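Local coordinates for AztD protein (Citrobacter koseri, PDB 6CMK) that acts as a periplasmic zinc chaperone, binding zinc ions and passing one directly to the solute-binding protein AztC without forming a stable complex, at residues B[253-258]-B[291-296]; B[320-325]-B[362-367]; B[337-342]-B[351-356]. All blocks are in the same frame, centred on the assembly; numbering follows the deposited sequence. Where two conformers were deposited one is given.

How the interactions relate
The three contacts sample how neighbouring blades of a beta-propeller are joined, and all lie away from the zinc sites. Interaction 1 stands apart, its centre about 23 Å from that of interaction 2 and about 24 Å from that of interaction 3. It still touches interaction 2 through packing of Ile294 CD1 on Ile325 CG2, 3.8 Å apart. Interactions 2 and 3 have centres about 5 Å apart, and 337-342/351-356 is nested within the chain loop that 320-325/362-367 closes. They share a sheet: strands 355-358 and 361-366 are neighbours, with Tyr363 N 2.8 Å from Ala356 O in a probable hydrogen bond.

Interaction 1 (B[253-258]-B[291-296])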
loop_
_atom_site.group_PDB
_atom_site.type_symbol
_atom_site.label_atom_id
_atom_site.label_comp_id
_atom_site.label_asym_id
_atom_site.label_seq_id
_atom_site.Cartn_x
_atom_site.Cartn_y
_atom_site.Cartn_z
ATOM N N THR B 253 -18.382 -0.653 30.059
ATOM C CA THR B 253 -17.321 -0.335 31.001
ATOM C C THR B 253 -16.857 1.109 30.900
ATOM O O THR B 253 -16.049 1.538 31.728
ATOM C CB THR B 253 -16.131 -1.259 30.759
ATOM O OG1 THR B 253 -15.739 -1.179 29.383
ATOM C CG2 THR B 253 -16.499 -2.693 31.100
ATOM N N LEU B 254 -17.333 1.862 29.911
ATOM C CA LEU B 254 -16.932 3.254 29.809
ATOM C C LEU B 254 -17.799 4.131 30.704
ATOM O O LEU B 254 -18.967 3.816 30.953
ATOM C CB LEU B 254 -17.053 3.747 28.377
ATOM C CG LEU B 254 -16.062 3.165 27.376
ATOM C CD1 LEU B 254 -16.471 3.570 25.978
ATOM C CD2 LEU B 254 -14.649 3.630 27.679
ATOM N N PRO B 255 -17.246 5.242 31.191
ATOM C CA PRO B 255 -18.070 6.230 31.898
ATOM C C PRO B 255 -18.986 6.942 30.920
ATOM O O PRO B 255 -18.930 6.660 29.719
ATOM C CB PRO B 255 -17.028 7.174 32.512
ATOM C CG PRO B 255 -15.874 7.104 31.558
ATOM C CD PRO B 255 -15.858 5.701 31.016
ATOM N N GLU B 256 -19.824 7.856 31.397
ATOM C CA GLU B 256 -20.732 8.544 30.490
ATOM C C GLU B 256 -19.950 9.441 29.538
ATOM O O GLU B 256 -18.953 10.063 29.914
ATOM C CB GLU B 256 -21.781 9.358 31.257
ATOM C CG GLU B 256 -21.288 10.170 32.448
ATOM C CD GLU B 256 -22.438 10.722 33.270
ATOM O OE1 GLU B 256 -22.416 11.926 33.609
ATOM O OE2 GLU B 256 -23.376 9.950 33.568
ATOM N N GLY B 257 -20.393 9.471 28.294
ATOM C CA GLY B 257 -19.764 10.293 27.284
ATOM C C GLY B 257 -20.111 9.773 25.908
ATOM O O GLY B 257 -20.809 8.771 25.751
ATOM N N SER B 258 -19.620 10.491 24.906
ATOM C CA SER B 258 -19.736 10.027 23.530
ATOM C C SER B 258 -18.692 10.751 22.697
ATOM O O SER B 258 -18.071 11.719 23.140
ATOM C CB SER B 258 -21.141 10.255 22.958
ATOM O OG SER B 258 -21.390 11.633 22.740
ATOM N N PHE B 291 -12.973 -1.334 23.333
ATOM C CA PHE B 291 -12.795 0.045 23.795
ATOM C C PHE B 291 -11.839 0.156 24.978
ATOM O O PHE B 291 -11.917 -0.627 25.930
ATOM C CB PHE B 291 -14.109 0.665 24.234
ATOM C CG PHE B 291 -15.116 0.828 23.140
ATOM C CD1 PHE B 291 -15.268 2.044 22.501
ATOM C CD2 PHE B 291 -15.936 -0.215 22.781
ATOM C CE1 PHE B 291 -16.213 2.210 21.510
ATOM C CE2 PHE B 291 -16.883 -0.061 21.789
ATOM C CZ PHE B 291 -17.023 1.149 21.151
ATOM N N ARG B 292 -10.988 1.183 24.944
ATOM C CA ARG B 292 -10.172 1.565 26.090
ATOM C C ARG B 292 -10.187 3.078 26.256
ATOM O O ARG B 292 -10.021 3.819 25.284
ATOM C CB ARG B 292 -8.727 1.092 25.938
ATOM C CG ARG B 292 -8.569 -0.416 25.990
ATOM C CD ARG B 292 -8.819 -0.938 27.397
ATOM N NE ARG B 292 -8.605 -2.380 27.501
ATOM C CZ ARG B 292 -9.543 -3.302 27.295
ATOM N NH1 ARG B 292 -10.780 -2.949 26.967
ATOM N NH2 ARG B 292 -9.239 -4.586 27.414
ATOM N N LEU B 293 -10.342 3.520 27.499
ATOM C CA LEU B 293 -10.393 4.938 27.846
ATOM C C LEU B 293 -9.013 5.422 28.278
ATOM O O LEU B 293 -8.347 4.762 29.080
ATOM C CB LEU B 293 -11.392 5.160 28.982
ATOM C CG LEU B 293 -11.577 6.589 29.503
ATOM C CD1 LEU B 293 -12.480 7.371 28.578
ATOM C CD2 LEU B 293 -12.130 6.576 30.927
ATOM N N ILE B 294 -8.592 6.579 27.764
ATOM C CA ILE B 294 -7.416 7.273 28.287
ATOM C C ILE B 294 -7.852 8.629 28.822
ATOM O O ILE B 294 -8.503 9.410 28.116
ATOM C CB ILE B 294 -6.302 7.440 27.238
ATOM C CG1 ILE B 294 -5.802 6.071 26.784
ATOM C CG2 ILE B 294 -5.154 8.279 27.822
ATOM C CD1 ILE B 294 -4.764 6.122 25.700
ATOM N N GLN B 295 -7.484 8.904 30.068
ATOM C CA GLN B 295 -7.743 10.185 30.701
ATOM C C GLN B 295 -6.567 11.121 30.461
ATOM O O GLN B 295 -5.421 10.777 30.771
ATOM C CB GLN B 295 -7.961 9.994 32.199
ATOM C CG GLN B 295 -8.141 11.296 32.968
ATOM C CD GLN B 295 -9.451 11.969 32.645
ATOM O OE1 GLN B 295 -10.521 11.395 32.847
ATOM N NE2 GLN B 295 -9.379 13.199 32.150
ATOM N N LEU B 296 -6.856 12.313 29.900
ATOM C CA LEU B 296 -5.804 13.282 29.669
ATOM C C LEU B 296 -5.682 14.213 30.869
ATOM O O LEU B 296 -6.680 14.510 31.535
ATOM C CB LEU B 296 -6.096 14.108 28.423
ATOM C CG LEU B 296 -6.429 13.310 27.171
ATOM C CD1 LEU B 296 -6.926 14.242 26.083
ATOM C CD2 LEU B 296 -5.212 12.526 26.713
HETATM O O HOH W 1 -13.613 0.334 28.289
#
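Leu254 points its two methyl groups at Phe291 and Leu293, residues that lie two apart on the outermost strand of a beta-propeller blade. The loop carrying Leu254 leaves the outermost strand of the preceding blade, 244-249, and leads to 262-264 at the opposite edge of the sheet that 291-295 closes. It is thus a blade-to-blade connection packed against the blade it is about to enter.

Each branch of the leucine has its own target. CD1 of Leu254 lies 4.0 Å from CD1 of Phe291, reaching the ring obliquely, and the two side chains cross at about a right angle. The other branch, CD2 of Leu254, settles against CB of Leu293 at 3.8 Å. Phe291 starts out toward the loop and then turns its ring away, so the leucine meets the root of the aromatic group, including CB, and not its far end. Leu293 has CG anti to its own N (chi1 179°), which carries its isobutyl group along to the next loop residue; there Leu293 CD2 touches both CG and CD of Pro255, the latter at 3.8 Å.

The link between the segments is therefore mainly apolar and only partly buried. Tyr275 flanks it, touching the side chain of Leu254 and hydrogen-bonding through its hydroxyl to the carbonyl of Pro255. At the other end, Arg292 forms a salt bridge with Asp289 while its NH1 donates to Phe291 O over 2.8 Å, approaching from 37° above the carbonyl plane.

That same carbonyl takes a second donor, and it makes a polar bridge between the segments: a water molecule donates a hydrogen bond to Phe291 O at 3.1 Å and is hydrogen-bonded to Thr253 OG1 at 2.8 Å.

Interaction 2 (B[320-325]-B[362-367]); sequences GKLNQI and IYVTDP
Leu322 meets Ile362 and Val364 through a single methyl, CD2, which approaches both residues while the rest of the leucine stays back. CD2 of Leu322 is 3.9 Å from CG2 of Ile362 and 4.3 Å from CG2 of Val364. Those two receiving methyls are themselves about 4.5 Å apart, CG2 of Ile362 to CG2 of Val364, and the leucine branch rests over the junction between them. Leucine and isoleucine cross obliquely, and the contact is wholly apolar and buried.

Torsions account for the aim of both partners. CG of Leu322 lies anti to its own N (chi1 -177°), which directs CD2 toward Ile362 and Val364. In Ile362 it is the short branch, CG2, that lies opposite the backbone N and presents itself to Leu322. Because Ile362 and Val364 are two residues apart on an extended strand, both put CB on the side facing Leu322, whereas Tyr363 between them turns the other way. The backbones stay well separated, 8.6 Å between CA of Leu322 and CA of Val364, a spacing bridged by side chains alone.

Around this small core, Phe380 packs on Leu322, while Tyr314 and Phe316 of strand 312-317 cover Ile362 and Val364 respectively. Further out, backbone bonds from Leu322 to Val336 hold the leucine's strand in its sheet, and the side-chain amide of Asn323 ties that strand to both neighbours, with OD1 bound to Ser335 OG and ND2 to Val315 O and Thr317 OG1.

Strand 321-326 is the third of one four-stranded antiparallel sheet and 361-366 the second of the next: the apolar contact joins the faces of two successive blades, as expected in a beta-propeller, whose four-stranded antiparallel sheets are set round a central axis.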
loop_
_atom_site.group_PDB
_atom_site.type_symbol
_atom_site.label_atom_id
_atom_site.label_comp_id
_atom_site.label_asym_id
_atom_site.label_seq_id
_atom_site.Cartn_x
_atom_site.Cartn_y
_atom_site.Cartn_z
ATOM N N GLY B 320 -0.008 22.897 26.483
ATOM C CA GLY B 320 1.153 23.088 25.641
ATOM C C GLY B 320 1.963 21.838 25.390
ATOM O O GLY B 320 3.033 21.926 24.781
ATOM N N LYS B 321 1.491 20.685 25.836
ATOM C CA LYS B 321 2.266 19.458 25.758
ATOM C C LYS B 321 1.793 18.571 24.613
ATOM O O LYS B 321 0.603 18.490 24.294
ATOM C CB LYS B 321 2.184 18.660 27.060
ATOM C CG LYS B 321 2.836 19.315 28.272
ATOM C CD LYS B 321 2.935 18.280 29.385
ATOM C CE LYS B 321 3.430 18.849 30.699
ATOM N NZ LYS B 321 3.719 17.727 31.641
ATOM N N LEU B 322 2.755 17.896 24.004
ATOM C CA LEU B 322 2.481 16.824 23.062
ATOM C C LEU B 322 2.579 15.509 23.820
ATOM O O LEU B 322 3.532 15.303 24.577
ATOM C CB LEU B 322 3.480 16.865 21.907
ATOM C CG LEU B 322 3.244 15.826 20.802
ATOM C CD1 LEU B 322 1.934 16.073 20.088
ATOM C CD2 LEU B 322 4.395 15.829 19.822
ATOM N N ASN B 323 1.581 14.639 23.653
ATOM C CA ASN B 323 1.526 13.383 24.393
ATOM C C ASN B 323 1.557 12.212 23.423
ATOM O O ASN B 323 0.787 12.172 22.461
ATOM C CB ASN B 323 0.275 13.301 25.272
ATOM C CG ASN B 323 0.102 14.508 26.159
ATOM O OD1 ASN B 323 0.511 14.495 27.315
ATOM N ND2 ASN B 323 -0.527 15.558 25.629
ATOM N N GLN B 324 2.453 11.272 23.682
ATOM C CA GLN B 324 2.587 10.063 22.880
ATOM C C GLN B 324 1.612 9.010 23.396
ATOM O O GLN B 324 1.631 8.668 24.585
ATOM C CB GLN B 324 4.027 9.560 22.959
ATOM C CG GLN B 324 4.312 8.331 22.127
ATOM C CD GLN B 324 5.705 7.790 22.390
ATOM O OE1 GLN B 324 6.039 7.419 23.517
ATOM N NE2 GLN B 324 6.527 7.760 21.356
ATOM N N ILE B 325 0.752 8.509 22.514
ATOM C CA ILE B 325 -0.182 7.439 22.846
ATOM C C ILE B 325 0.382 6.121 22.342
ATOM O O ILE B 325 0.564 5.937 21.132
ATOM C CB ILE B 325 -1.567 7.675 22.227
ATOM C CG1 ILE B 325 -2.113 9.043 22.621
ATOM C CG2 ILE B 325 -2.512 6.550 22.636
ATOM C CD1 ILE B 325 -2.196 9.260 24.115
ATOM N N ILE B 362 7.845 14.788 13.876
ATOM C CA ILE B 362 6.533 15.283 14.261
ATOM C C ILE B 362 6.561 16.801 14.180
ATOM O O ILE B 362 7.544 17.437 14.581
ATOM C CB ILE B 362 6.150 14.824 15.680
ATOM C CG1 ILE B 362 6.211 13.294 15.790
ATOM C CG2 ILE B 362 4.745 15.315 16.021
ATOM C CD1 ILE B 362 6.166 12.807 17.226
ATOM N N TYR B 363 5.484 17.375 13.653
ATOM C CA TYR B 363 5.387 18.807 13.388
ATOM C C TYR B 363 4.190 19.371 14.134
ATOM O O TYR B 363 3.080 18.842 14.026
ATOM C CB TYR B 363 5.248 19.088 11.886
ATOM C CG TYR B 363 6.401 18.565 11.090
ATOM C CD1 TYR B 363 6.483 17.214 10.771
ATOM C CD2 TYR B 363 7.438 19.401 10.699
ATOM C CE1 TYR B 363 7.556 16.716 10.073
ATOM C CE2 TYR B 363 8.518 18.903 9.987
ATOM C CZ TYR B 363 8.557 17.558 9.677
ATOM O OH TYR B 363 9.630 17.041 8.972
ATOM N N VAL B 364 4.415 20.445 14.886
ATOM C CA VAL B 364 3.370 21.068 15.687
ATOM C C VAL B 364 3.341 22.544 15.333
ATOM O O VAL B 364 4.338 23.249 15.531
ATOM C CB VAL B 364 3.607 20.881 17.199
ATOM C CG1 VAL B 364 2.508 21.588 17.990
ATOM C CG2 VAL B 364 3.658 19.403 17.560
ATOM N N THR B 365 2.212 23.017 14.813
ATOM C CA THR B 365 2.106 24.434 14.520
ATOM C C THR B 365 1.929 25.212 15.814
ATOM O O THR B 365 1.303 24.741 16.768
ATOM C CB THR B 365 0.949 24.725 13.571
ATOM O OG1 THR B 365 -0.290 24.286 14.146
ATOM C CG2 THR B 365 1.171 24.024 12.240
ATOM N N ASP B 366 2.519 26.398 15.843
ATOM C CA ASP B 366 2.440 27.307 16.987
ATOM C C ASP B 366 1.972 28.630 16.407
ATOM O O ASP B 366 2.776 29.548 16.192
ATOM C CB ASP B 366 3.782 27.432 17.712
ATOM C CG ASP B 366 3.657 28.132 19.046
ATOM O OD1 ASP B 366 2.611 28.773 19.270
ATOM O OD2 ASP B 366 4.601 28.055 19.868
ATOM N N PRO B 367 0.670 28.760 16.128
ATOM C CA PRO B 367 0.218 29.913 15.327
ATOM C C PRO B 367 0.559 31.263 15.938
ATOM O O PRO B 367 0.938 32.179 15.203
ATOM C CB PRO B 367 -1.300 29.695 15.210
ATOM C CG PRO B 367 -1.649 28.578 16.140
ATOM C CD PRO B 367 -0.405 27.779 16.357
#

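Interaction 3 (B[337-342]-B[351-356]). With EDO (1,2-ethanediol), chain L.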
loop_
_atom_site.group_PDB
_atom_site.type_symbol
_atom_site.label_atom_id
_atom_site.label_comp_id
_atom_site.label_asym_id
_atom_site.label_seq_id
_atom_site.Cartn_x
_atom_site.Cartn_y
_atom_site.Cartn_z
ATOM N N ARG B 337 6.739 19.241 26.595
ATOM C CA ARG B 337 6.235 20.592 26.384
ATOM C C ARG B 337 6.745 21.132 25.053
ATOM O O ARG B 337 7.949 21.095 24.781
ATOM C CB ARG B 337 6.671 21.504 27.531
ATOM C CG ARG B 337 6.149 22.921 27.416
ATOM C CD ARG B 337 6.233 23.650 28.751
ATOM N NE ARG B 337 5.232 23.131 29.675
ATOM C CZ ARG B 337 3.937 23.428 29.607
ATOM N NH1 ARG B 337 3.486 24.250 28.664
ATOM N NH2 ARG B 337 3.091 22.905 30.482
ATOM N N VAL B 338 5.828 21.641 24.226
ATOM C CA VAL B 338 6.156 22.145 22.901
ATOM C C VAL B 338 5.839 23.627 22.751
ATOM O O VAL B 338 6.618 24.370 22.143
ATOM C CB VAL B 338 5.428 21.326 21.814
ATOM C CG1 VAL B 338 5.689 21.911 20.424
ATOM C CG2 VAL B 338 5.866 19.873 21.899
ATOM N N THR B 339 4.694 24.079 23.268
ATOM C CA THR B 339 4.303 25.480 23.189
ATOM C C THR B 339 3.944 25.977 24.588
ATOM O O THR B 339 3.852 25.200 25.547
ATOM C CB THR B 339 3.123 25.681 22.214
ATOM O OG1 THR B 339 1.940 25.072 22.733
ATOM C CG2 THR B 339 3.417 25.077 20.828
ATOM N N ASP B 340 3.774 27.295 24.720
ATOM C CA ASP B 340 3.075 27.815 25.884
ATOM C C ASP B 340 1.658 27.248 25.906
ATOM O O ASP B 340 1.142 26.814 24.877
ATOM C CB ASP B 340 3.013 29.339 25.860
ATOM C CG ASP B 340 4.331 29.990 26.236
ATOM O OD1 ASP B 340 5.041 29.457 27.116
ATOM O OD2 ASP B 340 4.650 31.045 25.653
ATOM N N PRO B 341 1.002 27.255 27.066
ATOM C CA PRO B 341 -0.386 26.790 27.109
ATOM C C PRO B 341 -1.267 27.557 26.135
ATOM O O PRO B 341 -1.057 28.743 25.867
ATOM C CB PRO B 341 -0.806 27.045 28.560
ATOM C CG PRO B 341 0.454 27.053 29.325
ATOM C CD PRO B 341 1.487 27.641 28.403
ATOM N N TYR B 342 -2.250 26.852 25.594
ATOM C CA TYR B 342 -3.360 27.437 24.855
ATOM C C TYR B 342 -4.643 27.050 25.594
ATOM O O TYR B 342 -5.430 26.241 25.095
ATOM C CB TYR B 342 -3.391 26.934 23.399
ATOM C CG TYR B 342 -2.427 27.554 22.392
ATOM C CD1 TYR B 342 -1.074 27.209 22.362
ATOM C CD2 TYR B 342 -2.896 28.418 21.407
ATOM C CE1 TYR B 342 -0.215 27.749 21.400
ATOM C CE2 TYR B 342 -2.048 28.963 20.456
ATOM C CZ TYR B 342 -0.713 28.627 20.452
ATOM O OH TYR B 342 0.104 29.174 19.483
ATOM N N PRO B 351 -7.074 30.423 17.079
ATOM C CA PRO B 351 -6.112 29.436 16.566
ATOM C C PRO B 351 -5.324 28.792 17.698
ATOM O O PRO B 351 -4.956 29.448 18.671
ATOM C CB PRO B 351 -5.196 30.276 15.667
ATOM C CG PRO B 351 -5.325 31.669 16.195
ATOM C CD PRO B 351 -6.759 31.782 16.605
ATOM N N ARG B 352 -5.030 27.506 17.579
ATOM C CA ARG B 352 -4.360 26.542 18.435
ATOM C C ARG B 352 -3.504 25.590 17.625
ATOM O O ARG B 352 -3.725 25.402 16.426
ATOM C CB ARG B 352 -5.360 25.751 19.284
ATOM C CG ARG B 352 -6.210 26.667 20.130
ATOM C CD ARG B 352 -6.665 26.022 21.417
ATOM N NE ARG B 352 -7.582 26.919 22.109
ATOM C CZ ARG B 352 -8.823 27.160 21.703
ATOM N NH1 ARG B 352 -9.301 26.562 20.614
ATOM N NH2 ARG B 352 -9.589 27.997 22.382
ATOM N N PRO B 353 -2.520 24.965 18.267
ATOM C CA PRO B 353 -1.633 24.026 17.569
ATOM C C PRO B 353 -2.354 22.874 16.879
ATOM O O PRO B 353 -3.404 22.403 17.320
ATOM C CB PRO B 353 -0.734 23.521 18.698
ATOM C CG PRO B 353 -0.634 24.708 19.602
ATOM C CD PRO B 353 -2.027 25.268 19.622
ATOM N N ARG B 354 -1.741 22.412 15.785
ATOM C CA ARG B 354 -2.147 21.218 15.054
ATOM C C ARG B 354 -0.901 20.379 14.791
ATOM O O ARG B 354 0.196 20.923 14.612
ATOM C CB ARG B 354 -2.848 21.580 13.726
ATOM C CG ARG B 354 -4.152 22.390 13.904
ATOM C CD ARG B 354 -5.191 21.486 14.540
ATOM N NE ARG B 354 -6.522 22.077 14.668
ATOM C CZ ARG B 354 -7.010 22.636 15.766
ATOM N NH1 ARG B 354 -6.277 22.727 16.867
ATOM N NH2 ARG B 354 -8.251 23.112 15.759
ATOM N N ILE B 355 -1.080 19.049 14.791
ATOM C CA ILE B 355 -0.001 18.071 14.645
ATOM C C ILE B 355 -0.019 17.483 13.237
ATOM O O ILE B 355 -1.085 17.153 12.704
ATOM C CB ILE B 355 -0.132 16.915 15.661
ATOM C CG1 ILE B 355 -0.518 17.369 17.074
ATOM C CG2 ILE B 355 1.152 16.111 15.693
ATOM C CD1 ILE B 355 -1.074 16.201 17.913
ATOM N N ALA B 356 1.166 17.299 12.654
ATOM C CA ALA B 356 1.347 16.426 11.495
ATOM C C ALA B 356 2.576 15.551 11.700
ATOM O O ALA B 356 3.440 15.842 12.522
ATOM C CB ALA B 356 1.501 17.216 10.186
HETATM C C1 EDO L . 9.383 24.539 24.936
HETATM O O1 EDO L . 10.247 23.857 25.852
HETATM C C2 EDO L . 8.590 25.610 25.674
HETATM O O2 EDO L . 7.623 26.187 24.789
#
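Tyr342 and Arg352 mark the closest backbone approach between the two segments, with their CA atoms 6.6 Å apart. The touching parts, 339 to 342 and 351 to 353, run 139° apart in direction, roughly counter to one another, and only eight residues of loop separate the segments in the chain.

Across this gap the Tyr342 ring, its CG anti to the carbonyl carbon (chi1 -79°), is set beside the pyrrolidine of Pro353. CD of Pro353 stands over the middle of one face, 3.4 Å from the ring centroid and 7° off the ring normal, a well-centred CH-pi contact; CG of Pro353 lies nearest CE1 of Tyr342, at 3.6 Å. A different neighbour occupies the rim, where Pro351 O lies near the ring plane, 3.4 Å from Tyr342 CE2. At the root of the tyrosine, the Arg352 chain, extended from CG to NE, brings CD to within 3.9 Å of Tyr342 CB, while its guanidinium is held by Trp348 O through NH1.

In the beta-propeller this loop carries the chain from 331-337, the outermost strand of one blade, to 355-358, the innermost strand of the next. The phenol reaches into that next blade: Tyr342 OH is hydrogen-bonded to Asp366 OD1 and to Leu368 N, two partners that fix the far end of the ring. Phe316 of the preceding blade packs against both Thr339 and Pro353.

The loop is braced locally as well. Thr339 OG1 donates to Asp340 O over 2.9 Å and also approaches Pro353 CG at 4.1 Å. On the other segment, Arg354 folds back so that NH1 donates to Pro353 O at 2.9 Å, from above the carbonyl plane. A 1,2-ethanediol, probably from the crystallisation liquor, makes a weak hydrogen bond from O2 to Val338 O.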